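Local coordinates for DUF917 domain-containing protein (PDB 2O3I), which is of unknown function but belongs to the S-methyl thiohydantoin desulfurase-like (DUF917) family, with one mixed and one antiparallel beta sheet, at residues A17-S22 against Q329-N334; T27-R32 against A73-Q78; A134-P139 against E300-W305; L230-A235 against E245-F250; I320-E325 against A353-L358. The protein carries 2 engineered substitutions. All blocks are in the same frame, centred on the assembly; numbering follows the deposited sequence.

Contact 1. Residues A17-S22 against Q329-N334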
# COMPACT_ATOMS: atom_id res chain seq x y z
N ALA A 17 -2.81 -24.20 20.82
CA ALA A 17 -2.14 -23.33 19.85
C ALA A 17 -1.64 -22.05 20.51
O ALA A 17 -0.61 -21.51 20.11
CB ALA A 17 -3.08 -23.00 18.68
N CYS A 18 -2.38 -21.57 21.50
CA CYS A 18 -2.01 -20.36 22.23
C CYS A 18 -0.69 -20.62 22.95
O CYS A 18 0.22 -19.78 22.91
CB CYS A 18 -3.11 -19.99 23.24
SG CYS A 18 -2.74 -18.53 24.29
N PHE A 19 -0.58 -21.76 23.62
CA PHE A 19 0.65 -22.10 24.32
C PHE A 19 1.81 -22.25 23.33
O PHE A 19 2.94 -21.86 23.63
CB PHE A 19 0.48 -23.39 25.13
CG PHE A 19 1.68 -23.73 25.97
CD1 PHE A 19 1.98 -23.01 27.12
CD2 PHE A 19 2.56 -24.74 25.56
CE1 PHE A 19 3.13 -23.29 27.86
CE2 PHE A 19 3.72 -25.01 26.29
CZ PHE A 19 4.00 -24.29 27.44
N PHE A 20 1.55 -22.80 22.15
CA PHE A 20 2.61 -22.97 21.15
C PHE A 20 2.82 -21.67 20.36
O PHE A 20 3.65 -21.62 19.45
CB PHE A 20 2.28 -24.12 20.18
CG PHE A 20 2.40 -25.50 20.80
CD1 PHE A 20 3.61 -25.94 21.32
CD2 PHE A 20 1.29 -26.34 20.86
CE1 PHE A 20 3.72 -27.20 21.92
CE2 PHE A 20 1.39 -27.61 21.45
CZ PHE A 20 2.61 -28.03 21.98
N GLY A 21 2.08 -20.62 20.71
CA GLY A 21 2.21 -19.36 20.01
C GLY A 21 3.32 -18.44 20.51
O GLY A 21 3.53 -17.36 19.96
N SER A 22 4.04 -18.88 21.54
CA SER A 22 5.13 -18.10 22.13
C SER A 22 4.69 -16.67 22.47
O SER A 22 5.39 -15.70 22.17
CB SER A 22 6.33 -18.06 21.17
OG SER A 22 7.46 -17.44 21.77
N GLN A 329 -7.93 -21.01 33.31
CA GLN A 329 -7.07 -20.74 32.16
C GLN A 329 -5.60 -20.78 32.57
O GLN A 329 -5.16 -20.01 33.42
CB GLN A 329 -7.41 -19.37 31.56
CG GLN A 329 -6.78 -19.11 30.19
CD GLN A 329 -7.08 -20.21 29.19
OE1 GLN A 329 -8.24 -20.55 28.95
NE2 GLN A 329 -6.04 -20.76 28.58
N HIS A 330 -4.86 -21.70 31.96
CA HIS A 330 -3.44 -21.88 32.25
C HIS A 330 -2.53 -21.19 31.24
O HIS A 330 -1.43 -20.77 31.60
CB HIS A 330 -3.11 -23.37 32.29
CG HIS A 330 -3.89 -24.14 33.31
ND1 HIS A 330 -3.83 -23.87 34.66
CD2 HIS A 330 -4.76 -25.18 33.18
CE1 HIS A 330 -4.61 -24.71 35.32
NE2 HIS A 330 -5.19 -25.51 34.44
N VAL A 331 -3.00 -21.09 30.00
CA VAL A 331 -2.21 -20.47 28.92
C VAL A 331 -2.78 -19.14 28.41
O VAL A 331 -3.99 -18.98 28.23
CB VAL A 331 -2.04 -21.45 27.73
CG1 VAL A 331 -1.40 -22.73 28.22
CG2 VAL A 331 -3.38 -21.73 27.05
N PHE A 332 -1.88 -18.19 28.17
CA PHE A 332 -2.27 -16.86 27.72
C PHE A 332 -1.28 -16.29 26.70
O PHE A 332 -0.08 -16.54 26.79
CB PHE A 332 -2.30 -15.88 28.89
CG PHE A 332 -3.34 -16.17 29.93
CD1 PHE A 332 -4.55 -15.46 29.92
CD2 PHE A 332 -3.11 -17.10 30.93
CE1 PHE A 332 -5.51 -15.68 30.90
CE2 PHE A 332 -4.06 -17.33 31.92
CZ PHE A 332 -5.26 -16.62 31.91
N SER A 333 -1.81 -15.53 25.75
CA SER A 333 -0.96 -14.85 24.79
C SER A 333 -0.77 -13.50 25.49
O SER A 333 -1.53 -13.17 26.41
CB SER A 333 -1.68 -14.63 23.46
OG SER A 333 -2.69 -13.63 23.59
N ASN A 334 0.22 -12.73 25.08
CA ASN A 334 0.44 -11.43 25.70
C ASN A 334 -0.85 -10.59 25.66
O ASN A 334 -1.17 -9.89 26.62
CB ASN A 334 1.58 -10.70 25.00
CG ASN A 334 2.92 -11.36 25.27
OD1 ASN A 334 3.69 -11.62 24.34
ND2 ASN A 334 3.20 -11.63 26.54
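Cys-18 and Phe-19, in the last turn of helix 10-19, meet Val-331 and Ser-333 by van der Waals contact, with no hydrogen bond joining the segments. The apolar part centres on Val-331, whose two methyl groups divide the work. CG1 lies 3.6 Å from CD1 of Phe-19, the two side chains crossing at about a right angle, while CG2 faces the CB of Cys-18 at 4.2 Å. The Phe-19 ring gets there because its CG stands anti to the backbone N (chi1 -176°). The sulfur contact is of another kind: SG of Cys-18 rests against the peptide between Phe-332 and Ser-333, 3.5 Å from the Ser-333 N.

Polar bonds hold the 329-334 loop in shape. Gln-329 folds back so that its NE2 reaches a lone pair of the Val-331 O at 2.7 Å, and Ser-333, at an N-cap position, gives its OG to Asp-336. At the helix end Gly-21 N bonds to the Cys-18 O.

The whole contact is buried. Helix 225-237 flanks it through Leu-232 and Leu-236, helix 28-35 brings Met-28 against Cys-18, and Phe-19 O accepts from Ser-321 OG on strand 319-324.

Contact 2. Residues T27-R32 against A73-Q78; sequences TMISAR and AINQVQ
Ile-74, which opens the contact from the 73-78 side, sets its CG2 4.1 Å from the CB of Ser-30. Its carbonyl oxygen lies near the same serine carbon and also accepts from Val-77 N, closing a type I turn from Ile-74 to Val-77.

Asn-75 has the largest share of the buried surface. Its side chain leaves beside the backbone N (chi1 -80°), which carries the amide to the beginning of helix 28-35, and the touching atom is OD1. There Thr-27 OG1 donates to OD1 at 3.0 Å, in the carbonyl plane and on a lone pair, with a C=O...donor angle of 141°; the two side chains cross at about a right angle. Two carbons also lie against that oxygen: Ser-30 CB stands 3.4 Å from OD1 and Ile-29 CB 3.7 Å from it. The Ser-30 N also comes near, but at an angle too poor for a bond. The hydroxyl proton of Thr-27 is thus directed across to the asparagine, and the backbone O of Asn-75 has a weak bond of its own from His-33.

Further on, Val-77 turns to Phe-203 of strand 203-211, which also touches Ile-74, while Leu-112 of helix 111-124 packs on both Ser-30 and Ile-74.

Thr-27 occupies the N-cap position of helix 28-35, and the arrangement is that of a helix N-terminus whose N-cap-position threonine is tied by its hydroxyl to a neighbouring turn, here the one that follows helix 71-74 in the N-terminal family region.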
# COMPACT_ATOMS: atom_id res chain seq x y z
N THR A 27 -5.28 -13.55 19.98
CA THR A 27 -5.91 -13.80 21.27
C THR A 27 -6.93 -14.92 21.21
O THR A 27 -7.58 -15.14 20.18
CB THR A 27 -6.65 -12.56 21.80
OG1 THR A 27 -7.79 -12.32 20.97
CG2 THR A 27 -5.74 -11.34 21.78
N MSE A 28 -7.07 -15.63 22.33
CA MSE A 28 -8.04 -16.70 22.43
C MSE A 28 -9.41 -16.04 22.38
O MSE A 28 -10.39 -16.64 21.94
CB MSE A 28 -7.86 -17.46 23.74
CG MSE A 28 -6.60 -18.30 23.80
SE MSE A 28 -6.23 -18.94 25.59
CE MSE A 28 -7.50 -20.39 25.69
N ILE A 29 -9.46 -14.79 22.83
CA ILE A 29 -10.70 -14.03 22.84
C ILE A 29 -11.31 -13.96 21.45
O ILE A 29 -12.47 -14.31 21.25
CB ILE A 29 -10.44 -12.61 23.36
CG1 ILE A 29 -9.74 -12.70 24.73
CG2 ILE A 29 -11.76 -11.85 23.44
CD1 ILE A 29 -9.29 -11.36 25.31
N SER A 30 -10.52 -13.52 20.48
CA SER A 30 -11.01 -13.41 19.11
C SER A 30 -11.17 -14.80 18.50
O SER A 30 -12.01 -15.00 17.63
CB SER A 30 -10.06 -12.56 18.25
OG SER A 30 -8.86 -13.24 17.95
N ALA A 31 -10.38 -15.76 18.95
CA ALA A 31 -10.48 -17.12 18.43
C ALA A 31 -11.80 -17.74 18.89
O ALA A 31 -12.47 -18.43 18.13
CB ALA A 31 -9.31 -17.97 18.91
N ARG A 32 -12.17 -17.47 20.14
CA ARG A 32 -13.41 -17.98 20.72
C ARG A 32 -14.62 -17.30 20.09
O ARG A 32 -15.65 -17.93 19.88
CB ARG A 32 -13.41 -17.80 22.24
CG ARG A 32 -12.62 -18.88 22.99
CD ARG A 32 -12.39 -18.56 24.47
NE ARG A 32 -11.66 -19.62 25.16
CZ ARG A 32 -11.04 -19.48 26.33
NH1 ARG A 32 -11.06 -18.31 26.95
NH2 ARG A 32 -10.39 -20.50 26.87
N ALA A 73 -9.61 -4.53 16.50
CA ALA A 73 -10.63 -4.70 15.47
C ALA A 73 -10.98 -6.17 15.28
O ALA A 73 -12.14 -6.53 15.10
CB ALA A 73 -10.13 -4.11 14.15
N ILE A 74 -9.97 -7.03 15.34
CA ILE A 74 -10.18 -8.46 15.16
C ILE A 74 -11.00 -9.08 16.30
O ILE A 74 -11.73 -10.05 16.09
CB ILE A 74 -8.83 -9.19 14.98
CG1 ILE A 74 -8.10 -8.60 13.76
CG2 ILE A 74 -9.05 -10.68 14.77
CD1 ILE A 74 -6.69 -9.12 13.55
N ASN A 75 -10.90 -8.51 17.50
CA ASN A 75 -11.65 -9.02 18.65
C ASN A 75 -13.15 -8.79 18.50
O ASN A 75 -13.94 -9.24 19.33
CB ASN A 75 -11.19 -8.36 19.96
CG ASN A 75 -9.92 -8.98 20.52
OD1 ASN A 75 -9.82 -10.19 20.68
ND2 ASN A 75 -8.94 -8.13 20.84
N GLN A 76 -13.55 -8.09 17.44
CA GLN A 76 -14.96 -7.79 17.22
C GLN A 76 -15.61 -8.67 16.16
O GLN A 76 -16.83 -8.71 16.03
CB GLN A 76 -15.11 -6.32 16.81
CG GLN A 76 -14.56 -5.33 17.83
CD GLN A 76 -14.65 -3.89 17.34
OE1 GLN A 76 -15.72 -3.43 16.95
NE2 GLN A 76 -13.52 -3.18 17.37
N VAL A 77 -14.78 -9.38 15.41
CA VAL A 77 -15.26 -10.25 14.35
C VAL A 77 -16.03 -11.46 14.88
O VAL A 77 -15.68 -12.02 15.91
CB VAL A 77 -14.09 -10.74 13.49
CG1 VAL A 77 -14.59 -11.61 12.37
CG2 VAL A 77 -13.34 -9.54 12.92
N GLN A 78 -17.09 -11.83 14.17
CA GLN A 78 -17.94 -12.96 14.52
C GLN A 78 -17.79 -14.06 13.46
O GLN A 78 -17.79 -15.25 13.78
CB GLN A 78 -19.41 -12.54 14.59
CG GLN A 78 -19.78 -11.67 15.77
CD GLN A 78 -19.61 -12.38 17.09
OE1 GLN A 78 -18.52 -12.42 17.66
NE2 GLN A 78 -20.70 -12.97 17.59

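Contact 3. Residues A134-P139 against E300-W305; sequences AGRAVP and ESLLAW
Glu-300 gives up more surface here than any other residue, laying its side chain along the backbone of Ala-137 to Pro-139. A bend at chi2 (65°) folds the chain so that CG meets the Ala-137 CB at 3.5 Å and the carboxylate reaches the Val-138/Pro-139 peptide. OE1 sits 3.2 Å from Pro-139 N, a nitrogen with no hydrogen to offer, so this is contact without a bond; OE2 accepts instead from Gly-25 N.

Pro-139 is the second element. Its ring crosses the glutamate obliquely and, on its CD side, meets Leu-302 CD2 at 4.2 Å.

Arg-136 meets the same methyl, its NH2 4.0 Å from Leu-302 CD2. Its guanidinium turns back on its own loop, and NE and NH2 grip the Ala-137 O side-on, at 3.0 Å from NE, with that oxygen in the guanidinium plane. This double hold fixes the group's rotation and directs NH2 toward Ser-301 O in a weak bond of 3.5 Å. A water reinforces the link, accepting from NH1 and donating to Ser-301 O at 2.6 Å; NH1 also bonds to Pro-317 O.

The buried junction joins a loop of the N-terminal family region to the start of strand 301-306 in the C-terminal one. Phe-373 of helix 367-379 covers Arg-136 and Val-138. Strand 301-306 runs on beside strand 292-297, where Leu-302 and Leu-303 both face Leu-296 in a classic beta bulge.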
# COMPACT_ATOMS: atom_id res chain seq x y z
N ALA A 134 6.13 -22.21 11.18
CA ALA A 134 7.20 -22.12 12.18
C ALA A 134 7.03 -23.02 13.38
O ALA A 134 8.01 -23.42 14.01
CB ALA A 134 7.33 -20.68 12.65
N GLY A 135 5.79 -23.37 13.70
CA GLY A 135 5.55 -24.20 14.87
C GLY A 135 5.36 -23.26 16.05
O GLY A 135 5.16 -23.69 17.19
N ARG A 136 5.46 -21.96 15.76
CA ARG A 136 5.28 -20.90 16.75
C ARG A 136 4.70 -19.68 16.04
O ARG A 136 4.43 -19.74 14.83
CB ARG A 136 6.62 -20.53 17.41
CG ARG A 136 7.72 -20.18 16.42
CD ARG A 136 8.86 -19.44 17.10
NE ARG A 136 8.41 -18.15 17.61
CZ ARG A 136 9.07 -17.40 18.48
NH1 ARG A 136 10.25 -17.80 18.94
NH2 ARG A 136 8.55 -16.25 18.90
N ALA A 137 4.51 -18.60 16.77
CA ALA A 137 4.00 -17.37 16.18
C ALA A 137 5.21 -16.46 16.02
O ALA A 137 6.08 -16.41 16.90
CB ALA A 137 2.96 -16.72 17.08
N VAL A 138 5.29 -15.75 14.90
CA VAL A 138 6.43 -14.86 14.66
C VAL A 138 5.96 -13.44 14.36
O VAL A 138 4.88 -13.24 13.82
CB VAL A 138 7.30 -15.38 13.48
CG1 VAL A 138 7.72 -16.82 13.73
CG2 VAL A 138 6.54 -15.26 12.17
N PRO A 139 6.79 -12.44 14.69
CA PRO A 139 6.44 -11.05 14.45
C PRO A 139 6.39 -10.63 12.98
O PRO A 139 5.70 -9.67 12.65
CB PRO A 139 7.50 -10.28 15.23
CG PRO A 139 8.70 -11.14 15.06
CD PRO A 139 8.13 -12.53 15.31
N GLU A 300 4.54 -11.31 19.87
CA GLU A 300 5.11 -12.56 20.32
C GLU A 300 6.19 -12.25 21.33
O GLU A 300 6.82 -11.19 21.28
CB GLU A 300 5.75 -13.32 19.15
CG GLU A 300 4.79 -13.91 18.12
CD GLU A 300 3.98 -12.88 17.36
OE1 GLU A 300 4.56 -11.88 16.87
OE2 GLU A 300 2.75 -13.07 17.23
N SER A 301 6.41 -13.16 22.27
CA SER A 301 7.47 -12.98 23.24
C SER A 301 8.75 -13.37 22.52
O SER A 301 8.80 -14.41 21.85
CB SER A 301 7.23 -13.87 24.46
OG SER A 301 6.05 -13.46 25.13
N LEU A 302 9.79 -12.55 22.64
CA LEU A 302 11.04 -12.80 21.94
C LEU A 302 12.26 -12.98 22.85
O LEU A 302 13.22 -13.65 22.47
CB LEU A 302 11.29 -11.65 20.96
CG LEU A 302 10.19 -11.48 19.91
CD1 LEU A 302 10.32 -10.13 19.23
CD2 LEU A 302 10.26 -12.61 18.89
N LEU A 303 12.22 -12.38 24.03
CA LEU A 303 13.32 -12.50 24.98
C LEU A 303 12.82 -12.56 26.42
O LEU A 303 11.75 -12.05 26.74
CB LEU A 303 14.28 -11.32 24.86
CG LEU A 303 14.93 -10.99 23.52
CD1 LEU A 303 14.00 -10.13 22.68
CD2 LEU A 303 16.23 -10.25 23.78
N ALA A 304 13.62 -13.20 27.27
CA ALA A 304 13.33 -13.32 28.69
C ALA A 304 14.61 -12.93 29.42
O ALA A 304 15.66 -13.54 29.22
CB ALA A 304 12.93 -14.76 29.03
N TRP A 305 14.51 -11.90 30.26
CA TRP A 305 15.66 -11.41 31.01
C TRP A 305 15.56 -11.55 32.51
O TRP A 305 14.53 -11.21 33.11
CB TRP A 305 15.92 -9.93 30.71
CG TRP A 305 16.58 -9.62 29.40
CD1 TRP A 305 15.97 -9.25 28.23
CD2 TRP A 305 17.99 -9.61 29.14
NE1 TRP A 305 16.91 -9.00 27.26
CE2 TRP A 305 18.16 -9.22 27.79
CE3 TRP A 305 19.12 -9.89 29.91
CZ2 TRP A 305 19.42 -9.10 27.20
CZ3 TRP A 305 20.38 -9.77 29.33
CH2 TRP A 305 20.52 -9.38 27.98
O HOH W 1 10.61 -16.20 21.22

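Contact 4. Residues L230-A235 against E245-F250; sequences LKLGRA and EAMLDF
Phe-250 reaches from helix 244-255 to helix 225-237 and supplies the largest share of the buried surface. The far end of its ring does the touching: CE1 lies 3.6 Å from the Ala-235 CB, CE2 is 3.8 Å from the Leu-232 CA, and CZ comes within 3.9 Å of the Lys-231 O. The ring therefore meets one turn of helix, backbone included, between Lys-231 and Ala-235. Leu-232 adds a branch, its CD1 lying alongside CE2 of the phenylalanine and also 3.8 Å from the CE of selenomethionine Met-247, which it crosses at about a right angle.

Torsions account for this meeting. CG of Phe-250 stands opposite the backbone N (chi1 -176°), extending the ring straight toward the partner helix, and Met-247 bends at chi2 and chi3 to bring its SE and CE round to the leucine. Such reach is needed because the segment axes approach no closer than 12.0 Å, running in a roughly antiparallel sense, at 144°.

A second shell surrounds these groups. Phe-19 of helix 10-19 packs on Leu-232 and Met-247, and Leu-255 lies against both Phe-250 and Lys-231. The exposed lysine sends its amino group on to Glu-254 in a salt bridge.

Between these segments the contact is largely apolar, with no hydrogen bond, and the Lys-231 to Glu-254 salt bridge just beyond probably adds electrostatic attraction between the same two helices.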
# COMPACT_ATOMS: atom_id res chain seq x y z
N LEU A 230 -3.95 -29.54 19.33
CA LEU A 230 -5.21 -30.13 19.77
C LEU A 230 -5.03 -31.10 20.93
O LEU A 230 -5.83 -31.13 21.87
CB LEU A 230 -5.89 -30.85 18.59
CG LEU A 230 -7.20 -31.59 18.91
CD1 LEU A 230 -8.28 -30.59 19.36
CD2 LEU A 230 -7.65 -32.37 17.68
N LYS A 231 -3.97 -31.91 20.88
CA LYS A 231 -3.73 -32.87 21.95
C LYS A 231 -3.42 -32.16 23.26
O LYS A 231 -3.91 -32.58 24.33
CB LYS A 231 -2.58 -33.81 21.57
CG LYS A 231 -2.31 -34.89 22.60
CD LYS A 231 -1.32 -35.93 22.10
CE LYS A 231 -1.02 -36.96 23.18
NZ LYS A 231 0.07 -37.89 22.73
N LEU A 232 -2.63 -31.10 23.21
CA LEU A 232 -2.30 -30.35 24.42
C LEU A 232 -3.54 -29.65 24.96
O LEU A 232 -3.79 -29.63 26.18
CB LEU A 232 -1.20 -29.32 24.14
CG LEU A 232 -0.98 -28.25 25.22
CD1 LEU A 232 -0.58 -28.90 26.53
CD2 LEU A 232 0.10 -27.27 24.77
N GLY A 233 -4.30 -29.06 24.04
CA GLY A 233 -5.51 -28.35 24.42
C GLY A 233 -6.50 -29.24 25.14
O GLY A 233 -7.11 -28.83 26.12
N ARG A 234 -6.66 -30.46 24.64
CA ARG A 234 -7.57 -31.41 25.26
C ARG A 234 -7.13 -31.69 26.70
O ARG A 234 -7.96 -31.74 27.60
CB ARG A 234 -7.61 -32.71 24.45
CG ARG A 234 -8.50 -32.62 23.21
CD ARG A 234 -8.39 -33.85 22.32
NE ARG A 234 -9.38 -33.80 21.25
CZ ARG A 234 -9.47 -34.67 20.25
NH1 ARG A 234 -8.61 -35.68 20.17
NH2 ARG A 234 -10.42 -34.54 19.34
N ALA A 235 -5.83 -31.86 26.90
CA ALA A 235 -5.32 -32.13 28.24
C ALA A 235 -5.54 -30.91 29.15
O ALA A 235 -5.80 -31.06 30.34
CB ALA A 235 -3.84 -32.48 28.17
N GLU A 245 5.24 -27.85 36.39
CA GLU A 245 5.93 -29.14 36.37
C GLU A 245 5.13 -30.15 35.56
O GLU A 245 5.69 -30.91 34.77
CB GLU A 245 6.10 -29.67 37.80
CG GLU A 245 6.94 -30.94 37.90
CD GLU A 245 7.00 -31.49 39.32
OE1 GLU A 245 7.12 -30.68 40.26
OE2 GLU A 245 6.96 -32.72 39.49
N ALA A 246 3.82 -30.16 35.76
CA ALA A 246 2.95 -31.07 35.02
C ALA A 246 2.98 -30.75 33.53
O ALA A 246 2.88 -31.64 32.70
CB ALA A 246 1.51 -30.97 35.55
N MSE A 247 3.11 -29.47 33.19
CA MSE A 247 3.16 -29.07 31.79
C MSE A 247 4.41 -29.65 31.14
O MSE A 247 4.34 -30.23 30.05
CB MSE A 247 3.15 -27.54 31.66
CG MSE A 247 3.42 -27.01 30.25
SE MSE A 247 2.23 -27.74 28.88
CE MSE A 247 0.99 -26.26 28.76
N LEU A 248 5.54 -29.50 31.82
CA LEU A 248 6.80 -30.03 31.31
C LEU A 248 6.73 -31.55 31.20
O LEU A 248 7.23 -32.14 30.24
CB LEU A 248 7.96 -29.63 32.22
CG LEU A 248 8.26 -28.13 32.30
CD1 LEU A 248 9.30 -27.90 33.38
CD2 LEU A 248 8.75 -27.61 30.95
N ASP A 249 6.11 -32.20 32.18
CA ASP A 249 5.98 -33.64 32.14
C ASP A 249 5.18 -34.04 30.90
O ASP A 249 5.63 -34.88 30.12
CB ASP A 249 5.28 -34.16 33.41
CG ASP A 249 6.20 -34.12 34.64
OD1 ASP A 249 7.36 -33.68 34.51
OD2 ASP A 249 5.75 -34.53 35.74
N PHE A 250 4.02 -33.42 30.70
CA PHE A 250 3.15 -33.71 29.56
C PHE A 250 3.88 -33.51 28.24
O PHE A 250 3.82 -34.36 27.34
CB PHE A 250 1.90 -32.81 29.58
CG PHE A 250 0.91 -33.11 28.48
CD1 PHE A 250 -0.03 -34.13 28.63
CD2 PHE A 250 0.94 -32.40 27.28
CE1 PHE A 250 -0.92 -34.43 27.60
CE2 PHE A 250 0.06 -32.71 26.25
CZ PHE A 250 -0.87 -33.72 26.41

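Contact 5. Residues I320-E325 against A353-L358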
# COMPACT_ATOMS: atom_id res chain seq x y z
N ILE A 320 8.71 -18.82 24.04
CA ILE A 320 8.65 -18.40 25.43
C ILE A 320 7.17 -18.35 25.73
O ILE A 320 6.43 -17.61 25.08
CB ILE A 320 9.30 -17.01 25.59
CG1 ILE A 320 10.81 -17.13 25.35
CG2 ILE A 320 9.02 -16.44 26.98
CD1 ILE A 320 11.51 -15.80 25.09
N SER A 321 6.74 -19.14 26.70
CA SER A 321 5.32 -19.20 27.04
C SER A 321 5.04 -19.21 28.53
O SER A 321 5.81 -19.77 29.32
CB SER A 321 4.67 -20.43 26.41
OG SER A 321 4.73 -20.37 25.00
N TYR A 322 3.92 -18.61 28.90
CA TYR A 322 3.52 -18.54 30.30
C TYR A 322 2.67 -19.75 30.67
O TYR A 322 2.06 -20.40 29.82
CB TYR A 322 2.68 -17.29 30.55
CG TYR A 322 3.24 -16.00 29.99
CD1 TYR A 322 4.44 -15.48 30.46
CD2 TYR A 322 2.56 -15.31 28.98
CE1 TYR A 322 4.95 -14.30 29.94
CE2 TYR A 322 3.07 -14.13 28.45
CZ TYR A 322 4.26 -13.63 28.93
OH TYR A 322 4.78 -12.49 28.39
N PHE A 323 2.67 -20.04 31.97
CA PHE A 323 1.83 -21.09 32.51
C PHE A 323 1.36 -20.60 33.87
O PHE A 323 2.15 -20.43 34.80
CB PHE A 323 2.55 -22.44 32.66
CG PHE A 323 1.61 -23.54 33.08
CD1 PHE A 323 1.26 -23.71 34.43
CD2 PHE A 323 0.97 -24.33 32.13
CE1 PHE A 323 0.27 -24.63 34.81
CE2 PHE A 323 -0.02 -25.26 32.50
CZ PHE A 323 -0.37 -25.40 33.84
N VAL A 324 0.06 -20.35 33.96
CA VAL A 324 -0.53 -19.89 35.20
C VAL A 324 -1.10 -21.09 35.94
O VAL A 324 -2.08 -21.69 35.53
CB VAL A 324 -1.64 -18.86 34.91
CG1 VAL A 324 -2.06 -18.17 36.21
CG2 VAL A 324 -1.14 -17.84 33.89
N GLU A 325 -0.45 -21.44 37.05
CA GLU A 325 -0.88 -22.57 37.86
C GLU A 325 -2.19 -22.28 38.58
O GLU A 325 -2.62 -21.12 38.69
CB GLU A 325 0.22 -22.92 38.87
CG GLU A 325 1.51 -23.38 38.22
CD GLU A 325 2.56 -23.82 39.22
OE1 GLU A 325 3.53 -24.49 38.81
OE2 GLU A 325 2.41 -23.50 40.42
N ALA A 353 2.46 -17.62 38.18
CA ALA A 353 2.75 -17.84 36.78
C ALA A 353 4.21 -18.21 36.54
O ALA A 353 5.11 -17.72 37.22
CB ALA A 353 2.39 -16.60 35.97
N ALA A 354 4.44 -19.07 35.55
CA ALA A 354 5.79 -19.49 35.20
C ALA A 354 6.08 -19.14 33.75
O ALA A 354 5.17 -18.86 32.97
CB ALA A 354 5.94 -20.98 35.40
N VAL A 355 7.36 -19.15 33.40
CA VAL A 355 7.79 -18.86 32.05
C VAL A 355 8.52 -20.10 31.55
O VAL A 355 9.50 -20.55 32.16
CB VAL A 355 8.75 -17.66 32.00
CG1 VAL A 355 9.16 -17.37 30.56
CG2 VAL A 355 8.08 -16.43 32.64
N ILE A 356 8.01 -20.67 30.46
CA ILE A 356 8.59 -21.87 29.88
C ILE A 356 9.15 -21.60 28.49
O ILE A 356 8.55 -20.89 27.69
CB ILE A 356 7.54 -23.00 29.79
CG1 ILE A 356 7.13 -23.44 31.20
CG2 ILE A 356 8.09 -24.19 29.01
CD1 ILE A 356 6.02 -24.47 31.25
N ALA A 357 10.33 -22.16 28.23
CA ALA A 357 10.95 -22.01 26.93
C ALA A 357 10.83 -23.34 26.20
O ALA A 357 10.99 -24.40 26.80
CB ALA A 357 12.42 -21.62 27.09
N LEU A 358 10.52 -23.28 24.92
CA LEU A 358 10.41 -24.48 24.12
C LEU A 358 11.48 -24.40 23.04
O LEU A 358 11.62 -23.38 22.35
CB LEU A 358 9.02 -24.58 23.48
CG LEU A 358 7.79 -24.56 24.40
CD1 LEU A 358 6.51 -24.56 23.55
CD2 LEU A 358 7.82 -25.77 25.34
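Ile-320 and Val-355 lie side by side and point the same way, CG2 of the isoleucine 3.7 Å from CG1 of the valine. They share one face of the sheet with Tyr-322, Val-324 and Ala-353. On that face the Tyr-322 ring turns its edge to the neighbouring strand, with Val-355 CG2 near the ring plane and 4.3 Å from CD1. Its hydroxyl continues to Asn-334, and Val-284 and Leu-286 of strand 283-287 pack on Tyr-322 and Val-355 respectively.

The reverse face carries Ser-321, Phe-323, Ala-354 and Ile-356. Here Phe-323 holds its ring away from the partner strand, with CG opposite the backbone N (chi1 -174°), and its CB approaches CD1 of Ile-356, at 4.3 Å. The ring instead lies almost parallel to that of His-330, and Met-247 of helix 244-255 covers both Phe-323 and Ile-356. Ser-321 directs its OG to Phe-19 O.

Between these faces the strands run antiparallel. Ser-321 and Ile-356 form a hydrogen-bonded pair, Ser-321 N to Ile-356 O at 2.7 Å and Ile-356 N to Ser-321 O at 2.6 Å; both bonds are nearly straight. Phe-323 and Ala-354 make the next such pair, where Ala-354 N reaches the Phe-323 O at 2.8 Å with the donor tilted from the carbonyl plane. CA-H...O contacts add to the ladder, as from Tyr-322 CA to Ala-354 O at 3.2 Å.

The chemistry divides: backbone bonds set the register of this buried ladder, apolar side chains pack one face on strand 283-287 and the other on helix 244-255, and the hydroxyls of Tyr-322 and Ser-321 carry polar bonds outward.

Contact 1 is the hub of the set, touching each of the other four. Contact 5 lies nearest, with centres 9 Å apart; contact 3 follows at 11 Å, where Ser-22 O probably bonds to Ser-301 N at 2.7 Å. Contacts 1, 4 and 5 share one apolar cluster, since CE of Met-247 comes 3.8 Å from Phe-19 CD1 and 3.9 Å from Phe-323 CD2. Contact 2 stands apart from contacts 3, 4 and 5, with nearest atoms about 8 to 9 Å away, and joins the group through contact 1. Contacts 1 and 3 both connect the N-terminal and C-terminal family regions, illustrating how a two-part chain is united through adjoining buried contacts.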